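Local coordinates for putative transcriptional regulator protein (Vibrio parahaemolyticus, PDB 3ER6), which probably binds DNA in a sequence-specific way as an AraC-type transcriptional regulator, of which this chain is the DJ-1/PfpI-like domain, at residues A[10-15]-A[76-81]; A[46-51]-A[65-70]; A[110-115]-A[174-179]; A[116-121]-A[163-168]. The protein carries 1 engineered substitution. All coordinates share one frame; numbering follows the deposited sequence.

Contact 1 (A[10-15]-A[76-81])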
loop_
_atom_site.group_PDB
_atom_site.type_symbol
_atom_site.label_atom_id
_atom_site.label_comp_id
_atom_site.label_asym_id
_atom_site.label_seq_id
_atom_site.Cartn_x
_atom_site.Cartn_y
_atom_site.Cartn_z
ATOM N N ARG A 10 -12.598 7.440 15.028
ATOM C CA ARG A 10 -12.310 6.028 14.877
ATOM C C ARG A 10 -12.376 5.600 13.421
ATOM O O ARG A 10 -13.358 5.899 12.732
ATOM C CB ARG A 10 -13.332 5.202 15.649
ATOM C CG ARG A 10 -13.117 3.695 15.433
ATOM C CD ARG A 10 -14.171 2.900 16.245
ATOM N NE ARG A 10 -13.864 2.981 17.685
ATOM C CZ ARG A 10 -14.768 2.837 18.669
ATOM N NH1 ARG A 10 -16.047 2.598 18.368
ATOM N NH2 ARG A 10 -14.387 2.919 19.965
ATOM N N VAL A 11 -11.342 4.890 12.969
ATOM C CA VAL A 11 -11.406 4.254 11.653
ATOM C C VAL A 11 -11.360 2.746 11.849
ATOM O O VAL A 11 -10.490 2.252 12.584
ATOM C CB VAL A 11 -10.209 4.674 10.750
ATOM C CG1 VAL A 11 -10.323 3.959 9.353
ATOM C CG2 VAL A 11 -10.158 6.256 10.601
ATOM N N VAL A 12 -12.322 2.032 11.283
ATOM C CA VAL A 12 -12.226 0.552 11.263
ATOM C C VAL A 12 -11.951 0.168 9.788
ATOM O O VAL A 12 -12.603 0.696 8.847
ATOM C CB VAL A 12 -13.524 -0.126 11.806
ATOM C CG1 VAL A 12 -13.410 -1.661 11.702
ATOM C CG2 VAL A 12 -13.791 0.333 13.303
ATOM N N ALA A 13 -10.933 -0.658 9.574
ATOM C CA ALA A 13 -10.563 -1.065 8.214
ATOM C C ALA A 13 -10.712 -2.576 8.072
ATOM O O ALA A 13 -9.939 -3.361 8.635
ATOM C CB ALA A 13 -9.094 -0.640 7.927
ATOM N N LEU A 14 -11.727 -2.997 7.333
ATOM C CA LEU A 14 -11.953 -4.386 7.051
ATOM C C LEU A 14 -11.110 -4.820 5.854
ATOM O O LEU A 14 -11.266 -4.273 4.737
ATOM C CB LEU A 14 -13.433 -4.590 6.718
ATOM C CG LEU A 14 -13.846 -5.984 6.265
ATOM C CD1 LEU A 14 -13.707 -7.015 7.464
ATOM C CD2 LEU A 14 -15.253 -5.887 5.737
ATOM N N ALA A 15 -10.244 -5.820 6.093
ATOM C CA ALA A 15 -9.341 -6.373 5.058
ATOM C C ALA A 15 -9.836 -7.767 4.751
ATOM O O ALA A 15 -9.615 -8.711 5.517
ATOM C CB ALA A 15 -7.843 -6.379 5.604
ATOM N N ASN A 76 -16.518 6.346 12.838
ATOM C CA ASN A 76 -16.666 7.526 12.005
ATOM C C ASN A 76 -16.478 7.108 10.560
ATOM O O ASN A 76 -17.226 7.553 9.678
ATOM C CB ASN A 76 -15.637 8.591 12.389
ATOM C CG ASN A 76 -15.795 9.052 13.833
ATOM O OD1 ASN A 76 -15.099 8.583 14.740
ATOM N ND2 ASN A 76 -16.721 9.982 14.045
ATOM N N ILE A 77 -15.420 6.303 10.332
ATOM C CA ILE A 77 -15.095 5.806 8.974
ATOM C C ILE A 77 -14.969 4.278 8.997
ATOM O O ILE A 77 -14.387 3.718 9.936
ATOM C CB ILE A 77 -13.766 6.366 8.469
ATOM C CG1 ILE A 77 -13.802 7.916 8.435
ATOM C CG2 ILE A 77 -13.447 5.806 7.090
ATOM C CD1 ILE A 77 -12.321 8.522 8.477
ATOM N N LEU A 78 -15.544 3.622 7.973
ATOM C CA LEU A 78 -15.288 2.203 7.729
ATOM C C LEU A 78 -14.604 2.102 6.374
ATOM O O LEU A 78 -15.146 2.607 5.394
ATOM C CB LEU A 78 -16.582 1.356 7.769
ATOM C CG LEU A 78 -16.461 -0.116 7.280
ATOM C CD1 LEU A 78 -15.691 -1.039 8.269
ATOM C CD2 LEU A 78 -17.824 -0.790 6.927
ATOM N N ILE A 79 -13.433 1.456 6.300
ATOM C CA ILE A 79 -12.829 1.152 4.997
ATOM C C ILE A 79 -13.064 -0.320 4.667
ATOM O O ILE A 79 -12.840 -1.207 5.497
ATOM C CB ILE A 79 -11.307 1.450 4.992
ATOM C CG1 ILE A 79 -11.092 2.862 5.494
ATOM C CG2 ILE A 79 -10.675 1.216 3.561
ATOM C CD1 ILE A 79 -9.657 3.225 5.632
ATOM N N ILE A 80 -13.557 -0.567 3.466
ATOM C CA ILE A 80 -13.722 -1.916 3.015
ATOM C C ILE A 80 -12.685 -2.129 1.944
ATOM O O ILE A 80 -12.738 -1.518 0.838
ATOM C CB ILE A 80 -15.122 -2.145 2.434
ATOM C CG1 ILE A 80 -16.213 -1.826 3.498
ATOM C CG2 ILE A 80 -15.238 -3.527 1.808
ATOM C CD1 ILE A 80 -17.616 -1.777 2.822
ATOM N N GLY A 81 -11.701 -2.972 2.262
ATOM C CA GLY A 81 -10.633 -3.250 1.262
ATOM C C GLY A 81 -11.001 -4.231 0.143
ATOM O O GLY A 81 -12.143 -4.696 0.024
#
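Leu14 and Ile79 join at the C-terminal half of two neighbouring parallel strands, 10-14 and 77-80. Leu14 N donates to Ile79 O at 2.8 Å. Leu14 O then takes the amide of Gly81, also at 2.8 Å, and that N-H runs almost straight into it (168°). Leu14 CB lies 3.6 Å from Ile79 O, beside the bonded carbonyl. Ile79 uses its other backbone group too: its N donates to Val12 O at 2.8 Å. Its side chain leaves on the opposite face of the sheet from that of Leu14. CG1 is anti to the carbonyl carbon (chi1 -52°), and CD1 reaches CG1 of Val11 at 3.9 Å. Nearer the backbone, Ile79 CB lies beside Ala13 CB at 4.2 Å. Helix 22-37 packs on this face through Leu28 and Ile24. Helix 95-106 packs on the other face, where Trp100 touches Val12 and Leu78.

Arg10 starts the pairing. Its N binds the side-chain OD1 of Asn76 at 2.8 Å, before the regular pattern begins. Its O accepts from Ile77 N at 3.2 Å and from Thr75 OG1, with a weak further bond from Asn76 N. The guanidinium leads away from strand 77-80, and NH1 bonds Phe74 O. The chemistry implies a sheet centre joined by backbone bonds and insulated by aliphatic groups on both faces, with side-chain polarity confined to the Arg10 end.

Contact 2 (A[46-51]-A[65-70])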
loop_
_atom_site.group_PDB
_atom_site.type_symbol
_atom_site.label_atom_id
_atom_site.label_comp_id
_atom_site.label_asym_id
_atom_site.label_seq_id
_atom_site.Cartn_x
_atom_site.Cartn_y
_atom_site.Cartn_z
ATOM N N HIS A 46 -8.243 0.590 13.424
ATOM C CA HIS A 46 -8.250 -0.850 13.722
ATOM C C HIS A 46 -8.390 -1.634 12.448
ATOM O O HIS A 46 -9.347 -1.415 11.715
ATOM C CB HIS A 46 -9.431 -1.240 14.667
ATOM C CG HIS A 46 -9.575 -0.343 15.861
ATOM N ND1 HIS A 46 -9.034 -0.656 17.084
ATOM C CD2 HIS A 46 -10.181 0.866 16.010
ATOM C CE1 HIS A 46 -9.298 0.311 17.945
ATOM N NE2 HIS A 46 -10.003 1.245 17.322
ATOM N N VAL A 47 -7.445 -2.529 12.175
ATOM C CA VAL A 47 -7.665 -3.534 11.138
ATOM C C VAL A 47 -8.475 -4.709 11.686
ATOM O O VAL A 47 -8.155 -5.255 12.752
ATOM C CB VAL A 47 -6.315 -4.022 10.539
ATOM C CG1 VAL A 47 -6.509 -5.211 9.637
ATOM C CG2 VAL A 47 -5.609 -2.822 9.778
ATOM N N VAL A 48 -9.500 -5.101 10.957
ATOM C CA VAL A 48 -10.312 -6.296 11.261
ATOM C C VAL A 48 -10.439 -7.201 10.043
ATOM O O VAL A 48 -10.315 -6.737 8.900
ATOM C CB VAL A 48 -11.752 -5.951 11.778
ATOM C CG1 VAL A 48 -11.637 -5.218 13.125
ATOM C CG2 VAL A 48 -12.536 -5.140 10.716
ATOM N N THR A 49 -10.619 -8.494 10.285
ATOM C CA THR A 49 -10.724 -9.450 9.204
ATOM C C THR A 49 -12.079 -10.137 9.307
ATOM O O THR A 49 -12.692 -10.199 10.382
ATOM C CB THR A 49 -9.582 -10.483 9.226
ATOM O OG1 THR A 49 -9.778 -11.362 10.355
ATOM C CG2 THR A 49 -8.129 -9.766 9.252
ATOM N N PRO A 50 -12.584 -10.637 8.175
ATOM C CA PRO A 50 -13.962 -11.111 8.136
ATOM C C PRO A 50 -14.321 -12.196 9.152
ATOM O O PRO A 50 -15.479 -12.212 9.633
ATOM C CB PRO A 50 -14.151 -11.627 6.694
ATOM C CG PRO A 50 -13.050 -10.985 5.880
ATOM C CD PRO A 50 -11.867 -10.811 6.885
ATOM N N ASN A 51 -13.373 -13.077 9.464
ATOM C CA ASN A 51 -13.581 -14.149 10.442
ATOM C C ASN A 51 -12.731 -13.874 11.686
ATOM O O ASN A 51 -12.563 -14.742 12.545
ATOM C CB ASN A 51 -13.171 -15.495 9.794
ATOM C CG ASN A 51 -11.728 -15.439 9.179
ATOM O OD1 ASN A 51 -11.012 -14.397 9.242
ATOM N ND2 ASN A 51 -11.301 -16.558 8.589
ATOM N N PRO A 65 -4.615 -9.453 13.726
ATOM C CA PRO A 65 -5.307 -8.256 14.296
ATOM C C PRO A 65 -5.449 -8.306 15.800
ATOM O O PRO A 65 -5.248 -9.348 16.415
ATOM C CB PRO A 65 -6.731 -8.311 13.669
ATOM C CG PRO A 65 -6.960 -9.796 13.347
ATOM C CD PRO A 65 -5.546 -10.350 12.987
ATOM N N THR A 66 -5.861 -7.187 16.407
ATOM C CA THR A 66 -6.073 -7.194 17.824
ATOM C C THR A 66 -7.450 -6.618 18.188
ATOM O O THR A 66 -7.692 -6.219 19.331
ATOM C CB THR A 66 -4.937 -6.450 18.575
ATOM O OG1 THR A 66 -4.845 -5.111 18.075
ATOM C CG2 THR A 66 -3.566 -7.192 18.394
ATOM N N ALA A 67 -8.380 -6.663 17.236
ATOM C CA ALA A 67 -9.769 -6.356 17.533
ATOM C C ALA A 67 -10.617 -7.223 16.625
ATOM O O ALA A 67 -10.157 -7.614 15.538
ATOM C CB ALA A 67 -10.020 -4.868 17.299
ATOM N N GLN A 68 -11.841 -7.528 17.074
ATOM C CA GLN A 68 -12.871 -8.230 16.268
ATOM C C GLN A 68 -13.866 -7.208 15.692
ATOM O O GLN A 68 -14.197 -6.225 16.364
ATOM C CB GLN A 68 -13.608 -9.261 17.152
ATOM C CG GLN A 68 -12.671 -10.376 17.645
ATOM C CD GLN A 68 -13.417 -11.559 18.264
ATOM O OE1 GLN A 68 -14.379 -11.337 18.980
ATOM N NE2 GLN A 68 -12.967 -12.814 17.995
ATOM N N TRP A 69 -14.322 -7.424 14.459
ATOM C CA TRP A 69 -15.266 -6.472 13.846
ATOM C C TRP A 69 -16.546 -6.318 14.678
ATOM O O TRP A 69 -17.117 -5.213 14.736
ATOM C CB TRP A 69 -15.573 -6.828 12.392
ATOM C CG TRP A 69 -16.267 -8.165 12.099
ATOM C CD1 TRP A 69 -15.672 -9.349 11.731
ATOM C CD2 TRP A 69 -17.679 -8.435 12.139
ATOM N NE1 TRP A 69 -16.613 -10.313 11.549
ATOM C CE2 TRP A 69 -17.854 -9.790 11.777
ATOM C CE3 TRP A 69 -18.806 -7.653 12.430
ATOM C CZ2 TRP A 69 -19.128 -10.385 11.680
ATOM C CZ3 TRP A 69 -20.073 -8.242 12.356
ATOM C CH2 TRP A 69 -20.219 -9.596 12.023
ATOM N N GLN A 70 -16.952 -7.398 15.348
ATOM C CA GLN A 70 -18.163 -7.403 16.189
ATOM C C GLN A 70 -18.031 -6.467 17.398
ATOM O O GLN A 70 -19.027 -6.035 17.943
ATOM C CB GLN A 70 -18.548 -8.837 16.684
ATOM C CG GLN A 70 -18.986 -9.836 15.657
ATOM C CD GLN A 70 -17.836 -10.638 15.086
ATOM O OE1 GLN A 70 -16.671 -10.184 15.151
ATOM N NE2 GLN A 70 -18.139 -11.806 14.461
HETATM O O HOH W 1 -6.419 -4.850 14.754
HETATM O O HOH W 2 -10.599 -9.001 13.127
#
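Val48 and Trp69 form the tight part of this contact, at the edge of the central sheet of the DJ-1/PfpI-type alpha/beta fold. Strand 43-48 is outermost within this chain, and the loop after strand 61-64 folds back along it. CG2 of Val48 meets CB of Trp69 at 3.9 Å, the two side chains standing roughly perpendicular. CG1 of Val48 sits 3.7 Å from Trp69 N. The indole has its CG between the backbone N and the carbonyl carbon (chi1 63°), which brings its pyrrole edge to the turn at Thr49 and Pro50. There CD1 lies 3.4 Å from Thr49 O. One ring face carries the amide carbon of Gln70, and Trp100 of helix 95-106 also meets the ring.

A looser, watered side lies between the two backbones. Pro65 CB rests 3.5 Å from Val47 O, but a water links that oxygen to Thr66 N. A second water, between Thr49 and Ala67, accepts from Thr49 N and donates to Ala67 O. Thr66 OG1 bonds Gly60 O of the second subunit, so this side also belongs to the dimer. The one direct hydrogen bond is Trp69 NE1 to Pro50 O, 2.9 Å long and bent to 135°, with the donor above the carbonyl plane.

Contact 3 (A[110-115]-A[174-179])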
loop_
_atom_site.group_PDB
_atom_site.type_symbol
_atom_site.label_atom_id
_atom_site.label_comp_id
_atom_site.label_asym_id
_atom_site.label_seq_id
_atom_site.Cartn_x
_atom_site.Cartn_y
_atom_site.Cartn_z
ATOM N N LYS A 110 -19.062 7.103 7.614
ATOM C CA LYS A 110 -18.558 7.194 6.240
ATOM C C LYS A 110 -18.101 5.808 5.789
ATOM O O LYS A 110 -17.464 5.097 6.583
ATOM C CB LYS A 110 -17.414 8.201 6.091
ATOM C CG LYS A 110 -17.826 9.640 6.373
ATOM C CD LYS A 110 -16.574 10.549 6.305
ATOM C CE LYS A 110 -16.926 11.975 6.646
ATOM N NZ LYS A 110 -18.065 12.387 5.804
ATOM N N ILE A 111 -18.458 5.396 4.556
ATOM C CA ILE A 111 -18.095 4.080 4.023
ATOM C C ILE A 111 -17.143 4.298 2.848
ATOM O O ILE A 111 -17.496 4.883 1.795
ATOM C CB ILE A 111 -19.316 3.247 3.541
ATOM C CG1 ILE A 111 -20.491 3.254 4.544
ATOM C CG2 ILE A 111 -18.927 1.798 3.122
ATOM C CD1 ILE A 111 -20.146 2.610 5.969
ATOM N N VAL A 112 -15.918 3.807 2.988
ATOM C CA VAL A 112 -14.897 4.054 1.964
ATOM C C VAL A 112 -14.556 2.691 1.386
ATOM O O VAL A 112 -14.106 1.802 2.125
ATOM C CB VAL A 112 -13.585 4.661 2.583
ATOM C CG1 VAL A 112 -12.560 4.896 1.451
ATOM C CG2 VAL A 112 -13.856 5.984 3.388
ATOM N N ALA A 113 -14.790 2.494 0.095
ATOM C CA ALA A 113 -14.612 1.195 -0.524
ATOM C C ALA A 113 -13.534 1.367 -1.576
ATOM O O ALA A 113 -13.632 2.287 -2.406
ATOM C CB ALA A 113 -15.928 0.700 -1.201
ATOM N N ILE A 114 -12.501 0.505 -1.524
ATOM C CA ILE A 114 -11.333 0.615 -2.393
ATOM C C ILE A 114 -11.144 -0.666 -3.181
ATOM O O ILE A 114 -11.376 -1.762 -2.618
ATOM C CB ILE A 114 -10.035 1.001 -1.514
ATOM C CG1 ILE A 114 -9.676 -0.088 -0.510
ATOM C CG2 ILE A 114 -10.316 2.300 -0.694
ATOM C CD1 ILE A 114 -8.362 0.222 0.280
ATOM N N ASP A 115 -10.761 -0.556 -4.479
ATOM C CA ASP A 115 -10.491 -1.710 -5.279
ATOM C C ASP A 115 -11.810 -2.512 -5.309
ATOM O O ASP A 115 -12.896 -1.907 -5.302
ATOM C CB ASP A 115 -9.321 -2.537 -4.698
ATOM C CG ASP A 115 -8.760 -3.614 -5.701
ATOM O OD1 ASP A 115 -9.152 -3.688 -6.891
ATOM O OD2 ASP A 115 -7.898 -4.386 -5.286
ATOM N N SER A 174 -7.158 10.759 -3.969
ATOM C CA SER A 174 -8.213 11.746 -3.984
ATOM C C SER A 174 -9.230 11.487 -2.856
ATOM O O SER A 174 -9.632 12.430 -2.159
ATOM C CB SER A 174 -8.874 11.941 -5.353
ATOM O OG SER A 174 -9.722 10.859 -5.644
ATOM N N VAL A 175 -9.616 10.227 -2.653
ATOM C CA VAL A 175 -10.557 9.926 -1.568
ATOM C C VAL A 175 -9.984 10.176 -0.179
ATOM O O VAL A 175 -10.625 10.794 0.680
ATOM C CB VAL A 175 -11.165 8.471 -1.686
ATOM C CG1 VAL A 175 -11.786 8.061 -0.412
ATOM C CG2 VAL A 175 -12.228 8.414 -2.829
ATOM N N MET A 176 -8.776 9.659 0.065
ATOM C CA MET A 176 -8.161 9.786 1.386
ATOM C C MET A 176 -7.978 11.292 1.763
ATOM O O MET A 176 -8.264 11.716 2.887
ATOM C CB MET A 176 -6.835 8.992 1.421
ATOM C CG MET A 176 -7.040 7.438 1.675
ATOM S SD MET A 176 -8.382 6.707 2.658
ATOM C CE MET A 176 -8.858 5.286 1.649
ATOM N N LEU A 177 -7.543 12.093 0.795
ATOM C CA LEU A 177 -7.369 13.541 1.046
ATOM C C LEU A 177 -8.695 14.266 1.247
ATOM O O LEU A 177 -8.781 15.208 2.022
ATOM C CB LEU A 177 -6.584 14.230 -0.081
ATOM C CG LEU A 177 -5.153 13.724 -0.226
ATOM C CD1 LEU A 177 -4.530 14.431 -1.407
ATOM C CD2 LEU A 177 -4.326 13.945 1.066
ATOM N N GLU A 178 -9.726 13.802 0.561
ATOM C CA GLU A 178 -11.032 14.354 0.785
ATOM C C GLU A 178 -11.438 14.163 2.228
ATOM O O GLU A 178 -11.815 15.118 2.880
ATOM C CB GLU A 178 -12.045 13.711 -0.158
ATOM C CG GLU A 178 -13.351 14.467 -0.192
ATOM C CD GLU A 178 -13.193 15.904 -0.732
ATOM O OE1 GLU A 178 -13.868 16.768 -0.152
ATOM O OE2 GLU A 178 -12.404 16.169 -1.694
ATOM N N ILE A 179 -11.299 12.946 2.736
ATOM C CA ILE A 179 -11.642 12.634 4.107
ATOM C C ILE A 179 -10.736 13.440 5.048
ATOM O O ILE A 179 -11.219 14.034 6.042
ATOM C CB ILE A 179 -11.457 11.119 4.357
ATOM C CG1 ILE A 179 -12.508 10.290 3.599
ATOM C CG2 ILE A 179 -11.424 10.786 5.838
ATOM C CD1 ILE A 179 -13.804 10.657 3.960
#
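Lys110 stands at the start of strand 110-114 and lies against Ile179 of helix 173-184. Its CB points at the helix but stays 4.9 Å from Ile179 CD1. CG is anti to the carbonyl carbon (chi1 -65°) and hardly nearer, at 4.8 Å from the same Ile179 CD1. The chain then runs extended. CD makes the contact, 3.6 Å from Ile179 CD1. CE passes that methyl at 4.3 Å. The last torsion bends the chain (chi4 -52°), and NZ goes on to polar partners beyond the two segments: a salt bridge to Glu182 and hydrogen bonds to Tyr164 OH and Asn162 OD1. Lys110 and Ile179 overlap alongside, each pointing back past the other.

The setting is the three-layer alpha/beta sandwich of the DJ-1/PfpI family. Helix 173-184 lies on one face of the central sheet, on the side that also holds Ile77 and Ile79. Its 174-179 part runs nearly antiparallel to strand 110-114 (162°), the two segment axes 10.5 Å apart at closest approach.

Deeper in, Val112 faces the helix with CG1. That methyl meets Val175 CG1 at 3.8 Å and Met176 CE at 3.7 Å. Met176 is bent at chi2 and chi3, and this fold in the chain carries CE over to the strand. CE also reaches CG2 of Ile114 at 4.1 Å, with the methionine lying crosswise to the isoleucine. Helix 22-37 borders this pair: Ser27 touches both Ile114 and Met176.

Contact 4 (A[116-121]-A[163-168])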
loop_
_atom_site.group_PDB
_atom_site.type_symbol
_atom_site.label_atom_id
_atom_site.label_comp_id
_atom_site.label_asym_id
_atom_site.label_seq_id
_atom_site.Cartn_x
_atom_site.Cartn_y
_atom_site.Cartn_z
ATOM N N THR A 116 -11.727 -3.836 -5.339
ATOM C CA THR A 116 -12.967 -4.675 -5.402
ATOM C C THR A 116 -13.885 -4.608 -4.136
ATOM O O THR A 116 -14.989 -5.131 -4.137
ATOM C CB THR A 116 -12.684 -6.131 -5.816
ATOM O OG1 THR A 116 -11.770 -6.748 -4.912
ATOM C CG2 THR A 116 -12.092 -6.170 -7.227
ATOM N N GLY A 117 -13.423 -3.976 -3.069
ATOM C CA GLY A 117 -14.338 -3.540 -1.966
ATOM C C GLY A 117 -15.544 -2.805 -2.549
ATOM O O GLY A 117 -16.651 -2.790 -1.933
ATOM N N ILE A 118 -15.373 -2.200 -3.723
ATOM C CA ILE A 118 -16.527 -1.550 -4.389
ATOM C C ILE A 118 -17.684 -2.555 -4.697
ATOM O O ILE A 118 -18.871 -2.201 -4.569
ATOM C CB ILE A 118 -16.116 -0.687 -5.636
ATOM C CG1 ILE A 118 -15.239 0.482 -5.183
ATOM C CG2 ILE A 118 -17.414 -0.166 -6.407
ATOM C CD1 ILE A 118 -14.376 1.063 -6.258
ATOM N N PHE A 119 -17.337 -3.798 -5.019
ATOM C CA PHE A 119 -18.329 -4.828 -5.297
ATOM C C PHE A 119 -19.149 -5.086 -4.013
ATOM O O PHE A 119 -20.347 -5.419 -4.097
ATOM C CB PHE A 119 -17.671 -6.151 -5.748
ATOM C CG PHE A 119 -17.206 -6.152 -7.182
ATOM C CD1 PHE A 119 -16.143 -5.339 -7.598
ATOM C CD2 PHE A 119 -17.832 -6.986 -8.129
ATOM C CE1 PHE A 119 -15.715 -5.358 -8.923
ATOM C CE2 PHE A 119 -17.410 -6.980 -9.455
ATOM C CZ PHE A 119 -16.347 -6.179 -9.842
ATOM N N VAL A 120 -18.507 -4.999 -2.842
ATOM C CA VAL A 120 -19.204 -5.173 -1.561
ATOM C C VAL A 120 -20.256 -4.068 -1.327
ATOM O O VAL A 120 -21.442 -4.343 -0.998
ATOM C CB VAL A 120 -18.211 -5.204 -0.358
ATOM C CG1 VAL A 120 -18.972 -5.422 0.957
ATOM C CG2 VAL A 120 -17.138 -6.310 -0.559
ATOM N N VAL A 121 -19.856 -2.812 -1.517
ATOM C CA VAL A 121 -20.852 -1.730 -1.331
ATOM C C VAL A 121 -21.967 -1.817 -2.445
ATOM O O VAL A 121 -23.129 -1.528 -2.164
ATOM C CB VAL A 121 -20.217 -0.305 -1.272
ATOM C CG1 VAL A 121 -19.246 -0.216 -0.118
ATOM C CG2 VAL A 121 -19.532 0.015 -2.558
ATOM N N VAL A 163 -20.826 7.640 1.017
ATOM C CA VAL A 163 -20.133 6.477 0.465
ATOM C C VAL A 163 -19.053 7.010 -0.486
ATOM O O VAL A 163 -19.338 7.781 -1.414
ATOM C CB VAL A 163 -21.115 5.506 -0.288
ATOM C CG1 VAL A 163 -20.352 4.283 -0.850
ATOM C CG2 VAL A 163 -22.257 5.098 0.625
ATOM N N TYR A 164 -17.818 6.593 -0.269
ATOM C CA TYR A 164 -16.659 7.032 -1.058
ATOM C C TYR A 164 -16.078 5.836 -1.776
ATOM O O TYR A 164 -15.702 4.847 -1.134
ATOM C CB TYR A 164 -15.554 7.596 -0.115
ATOM C CG TYR A 164 -15.988 8.773 0.698
ATOM C CD1 TYR A 164 -15.483 10.059 0.414
ATOM C CD2 TYR A 164 -16.869 8.614 1.764
ATOM C CE1 TYR A 164 -15.845 11.166 1.173
ATOM C CE2 TYR A 164 -17.290 9.732 2.532
ATOM C CZ TYR A 164 -16.779 10.994 2.207
ATOM O OH TYR A 164 -17.176 12.073 2.937
ATOM N N LEU A 165 -15.987 5.912 -3.091
ATOM C CA LEU A 165 -15.471 4.858 -3.888
ATOM C C LEU A 165 -14.138 5.263 -4.548
ATOM O O LEU A 165 -14.019 6.347 -5.167
ATOM C CB LEU A 165 -16.443 4.483 -5.048
ATOM C CG LEU A 165 -17.924 4.167 -4.735
ATOM C CD1 LEU A 165 -18.637 3.775 -6.057
ATOM C CD2 LEU A 165 -18.062 3.038 -3.683
ATOM N N SER A 166 -13.144 4.377 -4.455
ATOM C CA SER A 166 -11.858 4.650 -5.089
ATOM C C SER A 166 -11.359 3.324 -5.790
ATOM O O SER A 166 -10.991 2.365 -5.116
ATOM C CB SER A 166 -10.834 5.177 -4.068
ATOM O OG SER A 166 -9.550 5.282 -4.712
ATOM N N SER A 167 -11.402 3.285 -7.129
ATOM C CA SER A 167 -11.008 2.098 -7.933
ATOM C C SER A 167 -9.611 1.558 -7.593
ATOM O O SER A 167 -9.419 0.371 -7.425
ATOM C CB SER A 167 -11.012 2.432 -9.431
ATOM O OG SER A 167 -12.332 2.650 -9.847
ATOM N N GLY A 168 -8.641 2.450 -7.514
ATOM C CA GLY A 168 -7.269 2.057 -7.343
ATOM C C GLY A 168 -6.794 1.239 -8.547
ATOM O O GLY A 168 -7.088 1.595 -9.715
#
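Ile118 lies over Leu165 and touches segment 163-168 with CG1, CG2 and CD1. Its CG1 is anti to the carbonyl carbon (chi1 -64°), and the chain stays extended beyond it. CG1 therefore passes Leu165 CD2 at 4.1 Å. CD1 goes further and rests on the backbone just past the leucine, 3.8 Å from Ser166 C and equally 3.8 Å from Ser167 N. The other branch, CG2, points to Leu165 CD1 at 4.1 Å. The isoleucine spans the leucine tip, CG1 on CD2 and CG2 on CD1.

Leu165 answers with both of its methyls. CD2 faces the helix and touches both Ile118 CG1 and, more closely, Val121 CG2 at 3.5 Å, the closest approach of the contact. Val121 turns CG2 into the position between the backbone N and the carbonyl carbon, and that methyl is the one that touches. Val121 and Leu165 overlap along their flanks and point opposite ways.

No hydrogen bond crosses. Ala113 of the adjacent strand lies beside all three side chains, and Phe142 of helix 136-145 packs on Ile118. Ser166 turns away from the helix and bonds His172.

Helix 117-124 follows strand 110-114 after a sharp turn at Asp115, whose phi is positive. This strand-turn-helix shape resembles the nucleophile elbow of DJ-1/PfpI and glutaminase I proteins, here with an aspartate at the bend.

In the fold
All four contacts reach one sheet, whose strands run in the order 43-48, 9-14, 77-80, 110-114, 163-166 and 157-160. Contact 1 lies near its middle, and contact 2 sits about 10 Å away, centre to centre, at the 43-48 edge. Contacts 3 and 4 have centres about 9 Å apart, on opposite faces of the other half. Contacts 2 and 3 do not touch; their centres are about 20 Å apart. Along the chain, contact 2 is nested inside the loop closed by contact 1, and contact 4 inside that of contact 3. The two nested pairs follow in series. Backbone bonds join the halves between strands 77-80 and 110-114, making a single DJ-1/PfpI-like domain.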